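ABC transporter, substrate-binding protein (Clostridium perfringens, PDB 4EDP) probably binds a solute outside the cell membrane and hands it to an ABC importer, as bacterial extracellular solute-binding proteins do. Local coordinates at residues 71-74 and 75-79; 152-155 and 156-160; 237-240 and 241-245; 332-335 and 336-339. One frame throughout, in Å; residues are numbered along the deposited sequence. Where two conformers were deposited one is given.

Interaction 1 (71-74 and 75-79); sequences NNSE and RLTKM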
# COMPACT_ATOMS: atom_id res chain seq x y z
N ASN A 71 -12.45 9.60 1.26
CA ASN A 71 -11.06 9.21 0.98
C ASN A 71 -10.18 9.31 2.24
O ASN A 71 -10.61 9.85 3.25
CB ASN A 71 -10.48 9.99 -0.22
CG ASN A 71 -10.39 11.49 0.03
OD1 ASN A 71 -9.98 11.94 1.10
ND2 ASN A 71 -10.73 12.27 -0.99
N ASN A 72 -8.97 8.78 2.18
CA ASN A 72 -8.05 8.82 3.32
C ASN A 72 -7.96 10.18 4.00
O ASN A 72 -8.20 10.32 5.20
CB ASN A 72 -6.62 8.46 2.89
CG ASN A 72 -6.40 6.98 2.72
OD1 ASN A 72 -6.46 6.22 3.69
ND2 ASN A 72 -6.03 6.57 1.51
N SER A 73 -7.61 11.18 3.20
CA SER A 73 -7.36 12.51 3.71
C SER A 73 -8.56 13.19 4.34
O SER A 73 -8.44 13.77 5.43
CB SER A 73 -6.76 13.37 2.61
OG SER A 73 -6.52 14.68 3.09
N GLU A 74 -9.71 13.12 3.69
CA GLU A 74 -10.88 13.78 4.24
C GLU A 74 -11.37 13.10 5.51
O GLU A 74 -11.77 13.77 6.44
CB GLU A 74 -11.99 13.92 3.19
CG GLU A 74 -12.55 12.65 2.60
CD GLU A 74 -13.38 12.93 1.35
OE1 GLU A 74 -13.76 11.97 0.64
OE2 GLU A 74 -13.64 14.11 1.05
N ARG A 75 -11.34 11.77 5.55
CA ARG A 75 -11.76 11.06 6.75
C ARG A 75 -10.80 11.36 7.90
O ARG A 75 -11.23 11.65 9.01
CB ARG A 75 -11.87 9.56 6.49
CG ARG A 75 -13.00 9.24 5.53
CD ARG A 75 -13.25 7.76 5.33
NE ARG A 75 -12.16 7.05 4.66
CZ ARG A 75 -11.26 6.31 5.27
NH1 ARG A 75 -10.32 5.69 4.56
NH2 ARG A 75 -11.30 6.15 6.59
N LEU A 76 -9.49 11.30 7.64
CA LEU A 76 -8.50 11.59 8.68
C LEU A 76 -8.61 13.03 9.19
O LEU A 76 -8.57 13.28 10.39
CB LEU A 76 -7.08 11.34 8.17
CG LEU A 76 -6.00 11.66 9.22
CD1 LEU A 76 -6.18 10.81 10.48
CD2 LEU A 76 -4.59 11.48 8.64
N THR A 77 -8.74 13.97 8.28
CA THR A 77 -8.84 15.38 8.66
C THR A 77 -10.03 15.64 9.56
O THR A 77 -9.92 16.34 10.57
CB THR A 77 -8.92 16.29 7.43
OG1 THR A 77 -7.75 16.09 6.63
CG2 THR A 77 -9.03 17.75 7.84
N LYS A 78 -11.18 15.06 9.20
CA LYS A 78 -12.40 15.26 9.97
C LYS A 78 -12.25 14.74 11.40
O LYS A 78 -12.56 15.46 12.35
CB LYS A 78 -13.61 14.59 9.29
CG LYS A 78 -14.94 15.00 9.91
CD LYS A 78 -16.17 14.40 9.20
CE LYS A 78 -16.23 12.89 9.35
NZ LYS A 78 -17.47 12.31 8.78
N MET A 79 -11.76 13.52 11.56
CA MET A 79 -11.61 12.94 12.90
C MET A 79 -10.52 13.64 13.73
O MET A 79 -10.67 13.73 14.94
CB MET A 79 -11.45 11.40 12.89
CG MET A 79 -10.20 10.83 12.25
SD MET A 79 -10.24 9.01 12.18
CE MET A 79 -11.48 8.70 10.92
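R75 folds its side chain back past the backbone carbonyl of N71, the same oxygen that accepts the first amide bond of the turn. R75 N donates to N71 O over 3.1 Å, while R75 CG lies 3.4 Å from that oxygen. With CG beside the backbone N (chi1 -67°) and a bend at chi3, the guanidinium is carried back across the start of the helix. Its NE bonds to G70 O, NH1 to Y91 O and NH2 to S40 OG, and W42 adds a cation-pi contact. N72 OD1 takes its hydrogen bond from A93 N, and its amide is turned 45° from the R75 guanidinium plane. Across the first turn, N71 and E74 form a capping box: E74 N donates to N71 OD1 (2.9 Å), and N71 N donates to the anti lone pair of E74 OE1 (2.8 Å). S73 O, in the same turn, is gripped twice by T77 of the next, by T77 OG1 at 2.7 Å and T77 N at 2.9 Å, from opposite faces of its plane. The E74 carboxylate at the amino end of helix 72-81 would probably be stabilised by the helix dipole, whereas R75 spends its donors joining the helix to neighbouring strands and loops.

Interaction 2 (152-155 and 156-160); sequences EINS and WEDLW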
# COMPACT_ATOMS: atom_id res chain seq x y z
N GLU A 152 17.16 -5.19 -21.57
CA GLU A 152 17.15 -6.03 -20.38
C GLU A 152 17.01 -5.20 -19.09
O GLU A 152 17.80 -4.28 -18.84
CB GLU A 152 18.41 -6.87 -20.32
CG GLU A 152 18.42 -7.89 -19.19
CD GLU A 152 17.43 -9.05 -19.39
OE1 GLU A 152 16.85 -9.19 -20.48
OE2 GLU A 152 17.28 -9.84 -18.43
N ILE A 153 15.99 -5.54 -18.30
CA ILE A 153 15.72 -4.87 -17.03
C ILE A 153 15.41 -5.96 -16.00
O ILE A 153 14.35 -6.61 -16.07
CB ILE A 153 14.52 -3.90 -17.12
CG1 ILE A 153 14.74 -2.86 -18.22
CG2 ILE A 153 14.29 -3.23 -15.78
CD1 ILE A 153 13.52 -2.01 -18.55
N ASN A 154 16.32 -6.16 -15.06
CA ASN A 154 16.17 -7.19 -14.03
C ASN A 154 16.09 -6.64 -12.62
O ASN A 154 15.28 -7.08 -11.79
CB ASN A 154 17.36 -8.15 -14.11
CG ASN A 154 17.36 -8.97 -15.38
OD1 ASN A 154 16.39 -9.67 -15.67
ND2 ASN A 154 18.46 -8.92 -16.13
N SER A 155 16.89 -5.63 -12.36
CA SER A 155 17.03 -5.06 -11.01
C SER A 155 16.50 -3.63 -11.01
O SER A 155 16.28 -3.03 -12.07
CB SER A 155 18.51 -5.02 -10.65
OG SER A 155 19.17 -4.10 -11.51
N TRP A 156 16.31 -3.05 -9.82
CA TRP A 156 15.87 -1.66 -9.75
C TRP A 156 16.93 -0.74 -10.37
O TRP A 156 16.60 0.24 -11.06
CB TRP A 156 15.66 -1.22 -8.30
CG TRP A 156 14.52 -1.88 -7.56
CD1 TRP A 156 14.62 -2.67 -6.44
CD2 TRP A 156 13.12 -1.81 -7.88
NE1 TRP A 156 13.37 -3.09 -6.05
CE2 TRP A 156 12.44 -2.57 -6.91
CE3 TRP A 156 12.38 -1.19 -8.89
CZ2 TRP A 156 11.06 -2.75 -6.93
CZ3 TRP A 156 11.02 -1.36 -8.90
CH2 TRP A 156 10.37 -2.13 -7.95
N GLU A 157 18.20 -1.07 -10.14
CA GLU A 157 19.30 -0.25 -10.65
C GLU A 157 19.34 -0.17 -12.18
O GLU A 157 19.85 0.81 -12.72
CB GLU A 157 20.64 -0.73 -10.09
CG GLU A 157 20.76 -0.58 -8.55
CD GLU A 157 20.05 -1.63 -7.69
OE1 GLU A 157 19.46 -2.63 -8.21
OE2 GLU A 157 20.12 -1.46 -6.44
N ASP A 158 18.82 -1.20 -12.85
CA ASP A 158 18.77 -1.22 -14.32
C ASP A 158 17.91 -0.08 -14.88
O ASP A 158 18.05 0.27 -16.06
CB ASP A 158 18.27 -2.57 -14.87
CG ASP A 158 19.27 -3.70 -14.73
OD1 ASP A 158 20.50 -3.45 -14.63
OD2 ASP A 158 18.82 -4.86 -14.77
N LEU A 159 17.03 0.51 -14.07
CA LEU A 159 16.21 1.64 -14.54
C LEU A 159 17.07 2.85 -14.92
O LEU A 159 16.62 3.72 -15.67
CB LEU A 159 15.17 2.03 -13.48
CG LEU A 159 14.08 0.98 -13.20
CD1 LEU A 159 13.24 1.40 -11.97
CD2 LEU A 159 13.19 0.75 -14.42
N TRP A 160 18.29 2.90 -14.40
CA TRP A 160 19.25 3.98 -14.69
C TRP A 160 20.06 3.79 -15.97
O TRP A 160 20.82 4.68 -16.35
CB TRP A 160 20.23 4.16 -13.52
CG TRP A 160 19.71 4.99 -12.37
CD1 TRP A 160 20.06 6.27 -12.10
CD2 TRP A 160 18.77 4.61 -11.34
NE1 TRP A 160 19.40 6.73 -10.99
CE2 TRP A 160 18.60 5.73 -10.50
CE3 TRP A 160 18.06 3.44 -11.06
CZ2 TRP A 160 17.75 5.72 -9.41
CZ3 TRP A 160 17.22 3.43 -9.97
CH2 TRP A 160 17.07 4.56 -9.15
O HOH W 1 20.29 -6.58 -16.01
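D158 lays its carboxylate against the backbone and hydroxyl of S155, with S155 OG 3.2 Å from D158 CG. The acid points back to the residues before the turn, where OD2 collects two backbone amides. N154 N comes in along the anti lone pair at 2.8 Å, the bond bent little (166°), while S155 N meets the same oxygen at 3.2 Å from 54° above the carboxylate plane. A water donates to D158 OD2 at 2.6 Å and accepts from N154 ND2, which also donates to E152 OE2; three donors thus hold this one oxygen. In return, the N-H of D158 is shared between S155 O and S155 OG, each 3.2 Å away and each bond well off straight. The serine hydroxyl can face that amide because OG sits between the backbone N and the carbonyl carbon (chi1 66°). This exchange, S155 OG and O accepting from D158 N while D158 OD2 accepts from S155 N, ties the loop to the 3-10 turn 157-160, between strands 135-145 and 168-171. On the apolar side, I153 CG2 reaches L159 CD2 at 4.3 Å and slides past the CB of D158 in the opposite direction; I153 and L159 both rest on I143. W156 leaves the turn toward I141 and V235, and its NE1 donates to G259 O.

Interaction 3 (237-240 and 241-245); sequences SDFA and FGTIS
T243 reaches back one turn of the helix toward F239. Its CB lies 3.6 Å from A240 O, and from there the two branches diverge. OG1, beside the backbone N (chi1 -56°), turns toward F239 O and donates to it in a weak bond of 3.4 Å. The same hydroxyl lies 3.6 Å from CE2 of the F239 ring, which it meets obliquely. The other branch, CG2, leads away from F239 O. F239 brings its ring near the hydroxyl by sending CG anti to its own backbone N (chi1 178°), and the two side chains cross at a slant. T243 N also donates to F239 O, so one oxygen receives a firm amide bond and a weak hydroxyl bond.

On another side of the helix, I244 sets CG1 3.1 Å from A240 O, while I244 N donates to that oxygen at 2.8 Å; L222 and F226 of helix 219-227 touch the isoleucine. F241 turns a ring face to S245 OG, offset toward the rim. S245 OG and S245 N grip F241 O from opposite faces of its plane.

At the start, S237 OG accepts from A240 N, and F241 N closes the first turn on S237 O. D238 OD1 accepts from F239 N, while OD2 bonds to T319 OG1. S237 is thus a serine N-cap at the point where strand 233-237 runs directly into helix 238-247, a strand-to-helix junction of the alpha/beta fold of solute-binding proteins.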
# COMPACT_ATOMS: atom_id res chain seq x y z
N SER A 237 2.35 -0.70 -9.37
CA SER A 237 1.72 -1.64 -8.47
C SER A 237 1.23 -2.90 -9.16
O SER A 237 1.05 -2.94 -10.38
CB SER A 237 0.52 -0.97 -7.80
OG SER A 237 -0.52 -0.73 -8.76
N ASP A 238 0.99 -3.92 -8.35
CA ASP A 238 0.41 -5.17 -8.79
C ASP A 238 -0.93 -4.90 -9.50
O ASP A 238 -1.20 -5.48 -10.56
CB ASP A 238 0.23 -6.12 -7.59
CG ASP A 238 -0.33 -5.43 -6.32
OD1 ASP A 238 -0.85 -4.29 -6.37
OD2 ASP A 238 -0.27 -6.08 -5.26
N PHE A 239 -1.73 -3.99 -8.95
CA PHE A 239 -3.02 -3.64 -9.58
C PHE A 239 -2.81 -3.06 -10.99
O PHE A 239 -3.51 -3.43 -11.96
CB PHE A 239 -3.82 -2.65 -8.71
CG PHE A 239 -5.12 -2.23 -9.35
CD1 PHE A 239 -6.25 -3.02 -9.23
CD2 PHE A 239 -5.20 -1.07 -10.11
CE1 PHE A 239 -7.45 -2.64 -9.85
CE2 PHE A 239 -6.38 -0.69 -10.71
CZ PHE A 239 -7.51 -1.47 -10.58
N ALA A 240 -1.83 -2.17 -11.11
CA ALA A 240 -1.47 -1.50 -12.36
C ALA A 240 -0.96 -2.50 -13.40
O ALA A 240 -1.28 -2.38 -14.60
CB ALA A 240 -0.44 -0.40 -12.11
N PHE A 241 -0.19 -3.50 -12.98
CA PHE A 241 0.27 -4.52 -13.94
C PHE A 241 -0.96 -5.19 -14.58
O PHE A 241 -1.00 -5.47 -15.79
CB PHE A 241 1.19 -5.56 -13.29
CG PHE A 241 1.57 -6.67 -14.22
CD1 PHE A 241 2.35 -6.41 -15.32
CD2 PHE A 241 1.19 -7.98 -13.98
CE1 PHE A 241 2.70 -7.42 -16.20
CE2 PHE A 241 1.55 -8.99 -14.86
CZ PHE A 241 2.30 -8.71 -15.97
N GLY A 242 -1.97 -5.45 -13.77
CA GLY A 242 -3.20 -6.05 -14.32
C GLY A 242 -3.87 -5.17 -15.38
O GLY A 242 -4.29 -5.65 -16.45
N THR A 243 -3.97 -3.88 -15.07
CA THR A 243 -4.59 -2.93 -15.98
C THR A 243 -3.80 -2.77 -17.28
O THR A 243 -4.36 -2.76 -18.37
CB THR A 243 -4.75 -1.56 -15.29
OG1 THR A 243 -5.48 -1.71 -14.06
CG2 THR A 243 -5.47 -0.58 -16.21
N ILE A 244 -2.48 -2.65 -17.16
CA ILE A 244 -1.61 -2.48 -18.32
C ILE A 244 -1.66 -3.72 -19.19
O ILE A 244 -1.68 -3.63 -20.42
CB ILE A 244 -0.15 -2.24 -17.89
CG1 ILE A 244 -0.04 -0.96 -17.06
CG2 ILE A 244 0.77 -2.16 -19.10
CD1 ILE A 244 1.28 -0.88 -16.24
N SER A 245 -1.69 -4.89 -18.55
CA SER A 245 -1.71 -6.16 -19.28
C SER A 245 -2.93 -6.30 -20.16
O SER A 245 -2.86 -6.93 -21.21
CB SER A 245 -1.63 -7.33 -18.32
OG SER A 245 -0.39 -7.37 -17.69

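Interaction 4 (332-335 and 336-339); sequences FKFV and NSVM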
# COMPACT_ATOMS: atom_id res chain seq x y z
N PHE A 332 6.93 4.37 8.10
CA PHE A 332 6.20 5.63 7.91
C PHE A 332 6.32 6.65 9.05
O PHE A 332 6.06 7.84 8.85
CB PHE A 332 4.77 5.38 7.46
CG PHE A 332 4.69 5.06 6.03
CD1 PHE A 332 4.73 6.08 5.09
CD2 PHE A 332 4.64 3.76 5.60
CE1 PHE A 332 4.68 5.79 3.75
CE2 PHE A 332 4.60 3.47 4.28
CZ PHE A 332 4.62 4.48 3.34
N LYS A 333 6.73 6.20 10.22
CA LYS A 333 6.96 7.13 11.30
C LYS A 333 8.12 8.02 10.83
O LYS A 333 8.07 9.26 10.93
CB LYS A 333 7.31 6.42 12.61
CG LYS A 333 7.41 7.38 13.79
CD LYS A 333 7.62 6.70 15.13
CE LYS A 333 7.64 7.75 16.23
NZ LYS A 333 7.71 7.19 17.61
N PHE A 334 9.17 7.39 10.32
CA PHE A 334 10.31 8.15 9.83
C PHE A 334 10.00 8.93 8.55
O PHE A 334 10.27 10.13 8.49
CB PHE A 334 11.54 7.26 9.58
CG PHE A 334 12.69 8.03 8.98
CD1 PHE A 334 13.50 8.80 9.78
CD2 PHE A 334 12.89 8.05 7.61
CE1 PHE A 334 14.54 9.55 9.22
CE2 PHE A 334 13.91 8.80 7.04
CZ PHE A 334 14.73 9.55 7.84
N VAL A 335 9.42 8.27 7.56
CA VAL A 335 9.13 8.90 6.28
C VAL A 335 8.21 10.12 6.43
O VAL A 335 8.47 11.17 5.83
CB VAL A 335 8.60 7.88 5.25
CG1 VAL A 335 7.98 8.58 4.03
CG2 VAL A 335 9.75 6.90 4.82
N ASN A 336 7.15 9.99 7.21
CA ASN A 336 6.25 11.12 7.40
C ASN A 336 6.97 12.30 8.05
O ASN A 336 6.61 13.45 7.80
CB ASN A 336 4.99 10.73 8.17
CG ASN A 336 4.01 9.94 7.33
OD1 ASN A 336 4.16 9.85 6.11
ND2 ASN A 336 3.01 9.36 7.97
N SER A 337 7.99 12.03 8.88
CA SER A 337 8.74 13.10 9.54
C SER A 337 9.60 13.91 8.56
O SER A 337 10.01 15.04 8.87
CB SER A 337 9.65 12.59 10.69
OG SER A 337 10.82 11.93 10.21
N VAL A 338 9.89 13.35 7.39
CA VAL A 338 10.69 14.04 6.38
C VAL A 338 9.94 14.26 5.06
O VAL A 338 10.52 14.72 4.09
CB VAL A 338 12.01 13.25 6.05
CG1 VAL A 338 12.96 13.25 7.25
CG2 VAL A 338 11.73 11.82 5.57
N MET A 339 8.64 13.99 5.05
CA MET A 339 7.84 14.07 3.83
C MET A 339 7.83 15.46 3.18
O MET A 339 7.93 15.57 1.96
CB MET A 339 6.41 13.59 4.11
CG MET A 339 5.65 13.20 2.84
SD MET A 339 6.46 11.84 1.96
CE MET A 339 5.36 11.69 0.54
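F334 O is the oxygen on which several donors converge. S337 OG donates to it at 2.5 Å, in the carbonyl plane and on a lone pair; S337 N and V338 N add weak bonds. The hydroxyl gets there because OG is placed between the backbone N and the carbonyl carbon (chi1 75°), which folds it back over the preceding turn. V338 N makes a sounder bond to V335 O, 3.0 Å away, than its weak one to F334 O.

Around this turn the side chains pair one turn apart. The F334 ring meets V338 obliquely, CE2 lying 4.0 Å from V338 CG2, and V193 and K194 of helix 193-196 touch the phenylalanine. V335 CG1 approaches M339 SD at 4.2 Å, the two side chains crossing at a slant. A bound acetate, probably from the crystallisation liquor, lies about 4 Å from the V335 side chain.

N336 N donates to F332 O at 2.9 Å. The N336 amide stands 54° from the ring plane of F332, with N336 OD1 near the ring's edge, 3.9 Å from F332 CD1. N336 ND2 turns outward to E98 OE1 and S95 O of helix 94-103. The arrangement is an early turn of the long C-terminal helix 332-350, packed between helices 94-103 and 178-189.

How the interactions relate
The four contacts follow one another along the chain in numerical order, each within one continuous piece of backbone, and none touches another. Interactions 1 and 2 lie furthest apart, with centres about 37 Å from each other on opposite sides of the chain's centre; the centres of interactions 1 and 4 are closest, about 18 Å apart. Helix 94-103 connects that last pair, since it packs on both helix 72-81 and helix 332-350. Interactions 2 and 3 both touch strand 135-145, and strand 233-237, which interaction 2 packs on, leads into interaction 3. Helix 178-189 touches both interactions 2 and 4. The contacts thus shape separate helix starts and turns spread around the mixed sheet, consistent with a solute-binding protein fold.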